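Local atomic coordinates of chromosome replication initiation protein (Geobacillus kaustophilus, PDB entry 2VN2), a protein that probably takes part in starting chromosome replication as a primosome component of the DnaB/DnaD family, represented here by its N-terminal domain. Residues G13-P18 against L37-Q42; E32-L37 against V72-Q77. One frame throughout, in Å; residues are numbered along the deposited sequence.

Contact 1 of 2, residues G13-P18 against L37-Q42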
# COMPACT_ATOMS: atom_id res chain seq x y z
N GLY A 13 -0.21 -9.30 3.57
CA GLY A 13 0.05 -8.00 3.02
C GLY A 13 -0.49 -7.64 1.65
O GLY A 13 -1.30 -8.34 1.07
N SER A 14 -0.00 -6.53 1.17
CA SER A 14 -0.60 -5.77 0.08
C SER A 14 0.50 -5.24 -0.75
O SER A 14 1.55 -4.97 -0.22
CB SER A 14 -1.43 -4.64 0.65
OG SER A 14 -2.64 -5.25 1.11
N ILE A 15 0.22 -5.09 -2.05
CA ILE A 15 1.03 -4.39 -3.06
C ILE A 15 0.38 -2.99 -3.15
O ILE A 15 -0.86 -2.86 -3.17
CB ILE A 15 1.12 -5.25 -4.39
CG1 ILE A 15 2.47 -5.95 -4.46
CG2 ILE A 15 1.20 -4.48 -5.70
CD1 ILE A 15 2.42 -7.41 -4.11
N ALA A 16 1.21 -1.95 -3.03
CA ALA A 16 0.74 -0.58 -3.13
C ALA A 16 0.86 -0.21 -4.59
O ALA A 16 2.02 -0.16 -5.07
CB ALA A 16 1.56 0.34 -2.28
N VAL A 17 -0.28 0.02 -5.27
CA VAL A 17 -0.29 0.36 -6.66
C VAL A 17 -0.44 1.89 -6.81
O VAL A 17 -1.51 2.45 -6.53
CB VAL A 17 -1.45 -0.30 -7.34
CG1 VAL A 17 -1.64 0.17 -8.77
CG2 VAL A 17 -1.21 -1.84 -7.35
N PRO A 18 0.61 2.58 -7.28
CA PRO A 18 0.45 4.02 -7.35
C PRO A 18 -0.68 4.46 -8.25
O PRO A 18 -0.79 4.00 -9.34
CB PRO A 18 1.79 4.55 -7.95
CG PRO A 18 2.79 3.25 -7.84
CD PRO A 18 1.94 2.05 -7.71
N LEU A 37 0.90 -7.84 -14.98
CA LEU A 37 2.19 -8.57 -15.01
C LEU A 37 3.22 -7.82 -14.14
O LEU A 37 3.95 -8.42 -13.35
CB LEU A 37 2.72 -8.83 -16.47
CG LEU A 37 4.11 -9.54 -16.58
CD1 LEU A 37 4.33 -10.02 -17.94
CD2 LEU A 37 5.26 -8.51 -16.33
N LEU A 38 3.26 -6.51 -14.27
CA LEU A 38 4.16 -5.62 -13.48
C LEU A 38 3.89 -5.78 -11.97
O LEU A 38 4.83 -5.82 -11.12
CB LEU A 38 3.86 -4.14 -13.94
CG LEU A 38 4.44 -3.78 -15.31
CD1 LEU A 38 4.12 -2.32 -15.68
CD2 LEU A 38 5.98 -4.15 -15.49
N LEU A 39 2.59 -5.88 -11.62
CA LEU A 39 2.15 -6.15 -10.16
C LEU A 39 2.66 -7.45 -9.81
O LEU A 39 3.26 -7.56 -8.74
CB LEU A 39 0.61 -6.19 -9.98
CG LEU A 39 -0.09 -4.80 -9.84
CD1 LEU A 39 0.63 -3.55 -10.44
CD2 LEU A 39 -1.65 -4.77 -10.18
N HIS A 40 2.44 -8.51 -10.65
CA HIS A 40 3.08 -9.82 -10.17
C HIS A 40 4.62 -9.67 -10.00
O HIS A 40 5.16 -10.20 -9.03
CB HIS A 40 2.80 -11.07 -10.98
CG HIS A 40 1.37 -11.48 -11.04
ND1 HIS A 40 0.72 -12.12 -10.01
CD2 HIS A 40 0.45 -11.34 -12.02
CE1 HIS A 40 -0.53 -12.36 -10.35
NE2 HIS A 40 -0.72 -11.88 -11.57
N MET A 41 5.34 -9.01 -10.93
CA MET A 41 6.78 -8.82 -10.74
C MET A 41 7.05 -8.07 -9.51
O MET A 41 7.89 -8.50 -8.83
CB MET A 41 7.56 -8.12 -11.84
CG MET A 41 7.58 -8.87 -13.27
SD MET A 41 8.13 -7.74 -14.67
CE MET A 41 9.35 -6.94 -13.73
N GLN A 42 6.36 -6.97 -9.22
CA GLN A 42 6.61 -6.25 -7.94
C GLN A 42 6.54 -7.20 -6.73
O GLN A 42 7.38 -7.21 -5.84
CB GLN A 42 5.65 -5.10 -7.73
CG GLN A 42 5.98 -4.25 -6.48
CD GLN A 42 4.84 -3.28 -6.13
OE1 GLN A 42 4.02 -2.86 -7.03
NE2 GLN A 42 4.73 -2.93 -4.80
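Gln-42 points CG anti to its backbone N (chi1 -175°) and runs on extended, which carries its amide across to Ile-15 on strand 14-18. Leu-39, one turn earlier on helix 32-45, has CG anti to its carbonyl carbon (chi1 -82°), and its branched end comes to Val-17. The amide of Gln-42 lies against both branches of Ile-15, the two side chains lying alongside and pointing oppositely. OE1 of Gln-42 is 3.5 Å from CG2 of Ile-15, and NE2 of Gln-42 is 3.8 Å from CG1 of Ile-15. No hydrogen bond joins the segments. NE2 of Gln-42 is instead hydrogen-bonded to OE2 of Glu-46, further along the same chain.

The helix belongs to the winged-helix type of fold expected of this HTH-clan domain. The strand precedes it and pairs antiparallel with a strand of the second subunit, so this contact backs an intersubunit sheet. Val-17 and Leu-39 meet nearly perpendicular. CG2 of Val-17 sits over the fork of Leu-39, 4.0 Å from both CG and CD1 of that leucine. Both residues also pack on their own counterparts, Val-17 and Leu-39 of the second subunit.

Contact 2 of 2, residues E32-L37 against V72-Q77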
# COMPACT_ATOMS: atom_id res chain seq x y z
N GLU A 32 -4.03 -3.75 -19.69
CA GLU A 32 -4.33 -4.30 -18.37
C GLU A 32 -3.47 -5.50 -18.08
O GLU A 32 -3.04 -5.71 -16.91
CB GLU A 32 -5.85 -4.66 -18.28
CG GLU A 32 -6.77 -3.47 -18.12
CD GLU A 32 -6.85 -2.57 -19.39
OE1 GLU A 32 -6.78 -3.14 -20.48
OE2 GLU A 32 -7.08 -1.32 -19.33
N GLY A 33 -3.28 -6.40 -19.09
CA GLY A 33 -2.44 -7.57 -18.78
C GLY A 33 -0.99 -7.29 -18.39
O GLY A 33 -0.41 -8.00 -17.54
N GLU A 34 -0.37 -6.29 -19.02
CA GLU A 34 0.96 -5.80 -18.70
C GLU A 34 0.94 -5.18 -17.36
O GLU A 34 1.89 -5.36 -16.62
CB GLU A 34 1.45 -4.74 -19.76
CG GLU A 34 1.68 -5.41 -21.16
CD GLU A 34 1.86 -4.39 -22.28
OE1 GLU A 34 0.94 -3.55 -22.51
OE2 GLU A 34 2.91 -4.47 -22.96
N LEU A 35 -0.08 -4.36 -17.05
CA LEU A 35 -0.14 -3.77 -15.71
C LEU A 35 -0.10 -4.91 -14.63
O LEU A 35 0.84 -4.96 -13.79
CB LEU A 35 -1.33 -2.79 -15.55
CG LEU A 35 -1.24 -2.16 -14.17
CD1 LEU A 35 -0.18 -1.03 -14.13
CD2 LEU A 35 -2.56 -1.52 -13.90
N VAL A 36 -1.06 -5.86 -14.69
CA VAL A 36 -1.08 -6.93 -13.74
C VAL A 36 0.27 -7.69 -13.78
O VAL A 36 0.75 -8.15 -12.76
CB VAL A 36 -2.30 -7.84 -13.98
CG1 VAL A 36 -2.32 -9.06 -12.85
CG2 VAL A 36 -3.59 -7.04 -13.93
N LEU A 37 0.90 -7.84 -14.98
CA LEU A 37 2.19 -8.57 -15.01
C LEU A 37 3.22 -7.82 -14.14
O LEU A 37 3.95 -8.42 -13.35
CB LEU A 37 2.72 -8.83 -16.47
CG LEU A 37 4.11 -9.54 -16.58
CD1 LEU A 37 4.33 -10.02 -17.94
CD2 LEU A 37 5.26 -8.51 -16.33
N VAL A 72 6.98 -10.01 -21.39
CA VAL A 72 8.25 -9.47 -20.76
C VAL A 72 9.15 -8.95 -21.85
O VAL A 72 9.59 -7.76 -21.81
CB VAL A 72 8.98 -10.51 -19.96
CG1 VAL A 72 10.28 -9.95 -19.42
CG2 VAL A 72 7.96 -11.20 -18.79
N ARG A 73 9.35 -9.76 -22.90
CA ARG A 73 10.00 -9.26 -24.13
C ARG A 73 9.44 -7.91 -24.67
O ARG A 73 10.22 -6.99 -24.91
CB ARG A 73 9.97 -10.38 -25.20
CG ARG A 73 10.92 -10.18 -26.37
CD ARG A 73 11.24 -11.52 -27.24
NE ARG A 73 11.54 -12.77 -26.47
CZ ARG A 73 11.10 -13.99 -26.84
NH1 ARG A 73 11.38 -15.11 -26.13
NH2 ARG A 73 10.33 -14.09 -27.93
N ARG A 74 8.12 -7.80 -24.86
CA ARG A 74 7.49 -6.54 -25.36
C ARG A 74 7.66 -5.36 -24.36
O ARG A 74 7.83 -4.21 -24.79
CB ARG A 74 5.99 -6.76 -25.80
CG ARG A 74 5.16 -5.46 -26.20
CD ARG A 74 4.43 -5.47 -27.70
NE ARG A 74 3.55 -4.28 -28.10
CZ ARG A 74 2.20 -4.20 -28.07
NH1 ARG A 74 1.46 -5.21 -27.64
NH2 ARG A 74 1.59 -3.06 -28.42
N LEU A 75 7.62 -5.63 -23.04
CA LEU A 75 7.91 -4.57 -22.04
C LEU A 75 9.41 -4.08 -22.11
O LEU A 75 9.65 -2.88 -21.89
CB LEU A 75 7.63 -5.04 -20.58
CG LEU A 75 6.13 -5.21 -20.24
CD1 LEU A 75 6.03 -5.94 -18.90
CD2 LEU A 75 5.44 -3.85 -20.16
N LEU A 76 10.36 -5.03 -22.30
CA LEU A 76 11.82 -4.72 -22.51
C LEU A 76 11.96 -3.83 -23.71
O LEU A 76 12.61 -2.75 -23.67
CB LEU A 76 12.72 -6.00 -22.70
CG LEU A 76 12.96 -6.81 -21.42
CD1 LEU A 76 13.41 -8.23 -21.61
CD2 LEU A 76 13.81 -6.11 -20.37
N GLN A 77 11.30 -4.24 -24.78
CA GLN A 77 11.29 -3.35 -25.96
C GLN A 77 10.58 -2.06 -25.90
O GLN A 77 11.12 -1.07 -26.36
CB GLN A 77 11.09 -4.08 -27.30
CG GLN A 77 9.77 -4.23 -27.87
CD GLN A 77 9.70 -5.60 -28.61
OE1 GLN A 77 10.74 -6.33 -28.72
NE2 GLN A 77 8.48 -6.00 -29.04
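Apolar packing between Leu-37 and the pair Val-72 and Leu-75 makes up one part of this contact. Leu-37 sets CG anti to its backbone N (chi1 177°) and sends its two methyls to different partners. CD1 of Leu-37 meets CG2 of Val-72 at 3.9 Å, one side chain set roughly square to the other. CD2 of Leu-37 meets CD1 of Leu-75 at 3.7 Å, and here the side chains lie side by side, each aimed at the other's helix. Met-71 and Cys-68 of helix 65-77 also touch Leu-37.

The short segments of helices 32-45 and 65-77 cross at -93°, with their axes 11.2 Å apart. Helix 32-45 packs across helix 65-77 much as the first and third helices do in a winged-helix domain, the fold expected of this HTH-clan family. The helix-turn-helix pair would be 54-59 and 65-77. Leu-30 and Ile-81, from loops, also pack on Leu-75.

The second kind of contact is made by Glu-34, whose extended chain lies along Leu-75. CD2 of Leu-75 is 4.1 Å from CB of Glu-34 and 3.8 Å from its OE2.

The polar partners of Glu-34 lie just beyond the segments. OE1 accepts a hydrogen bond from Gly-31 N, and OE2 forms a salt bridge with Lys-78 NZ. CG of Arg-74 merely touches OE2 of Glu-34. NH1 of Arg-74 is 5.0 Å from OE2 of Glu-34, so no salt bridge forms. Replacing Glu-34 by alanine is likely to leave Lys-78 without this anionic mate, Gly-31 N without this acceptor and Leu-75 CD2 without the carboxylate end beside it.

Overall arrangement
Helix 32-45 is common to both contacts, and Leu-37 belongs to a segment of each. Contact 1 joins the helix to strand 14-18; contact 2 joins it to helix 65-77. Their centres are about 13 Å apart. They touch directly where CD2 of Leu-38 packs on CD1 of Leu-75 at 3.8 Å. The helix thus lies between the interface strand and helix 65-77, and both contacts also reach the second subunit. The magnesium site of His-24, Gln-27, His-109 and Gln-113 lies apart from both. The side chain of Val-17 is about 11 Å from that of His-24, and that of Glu-34 about 12 Å from that of Gln-27.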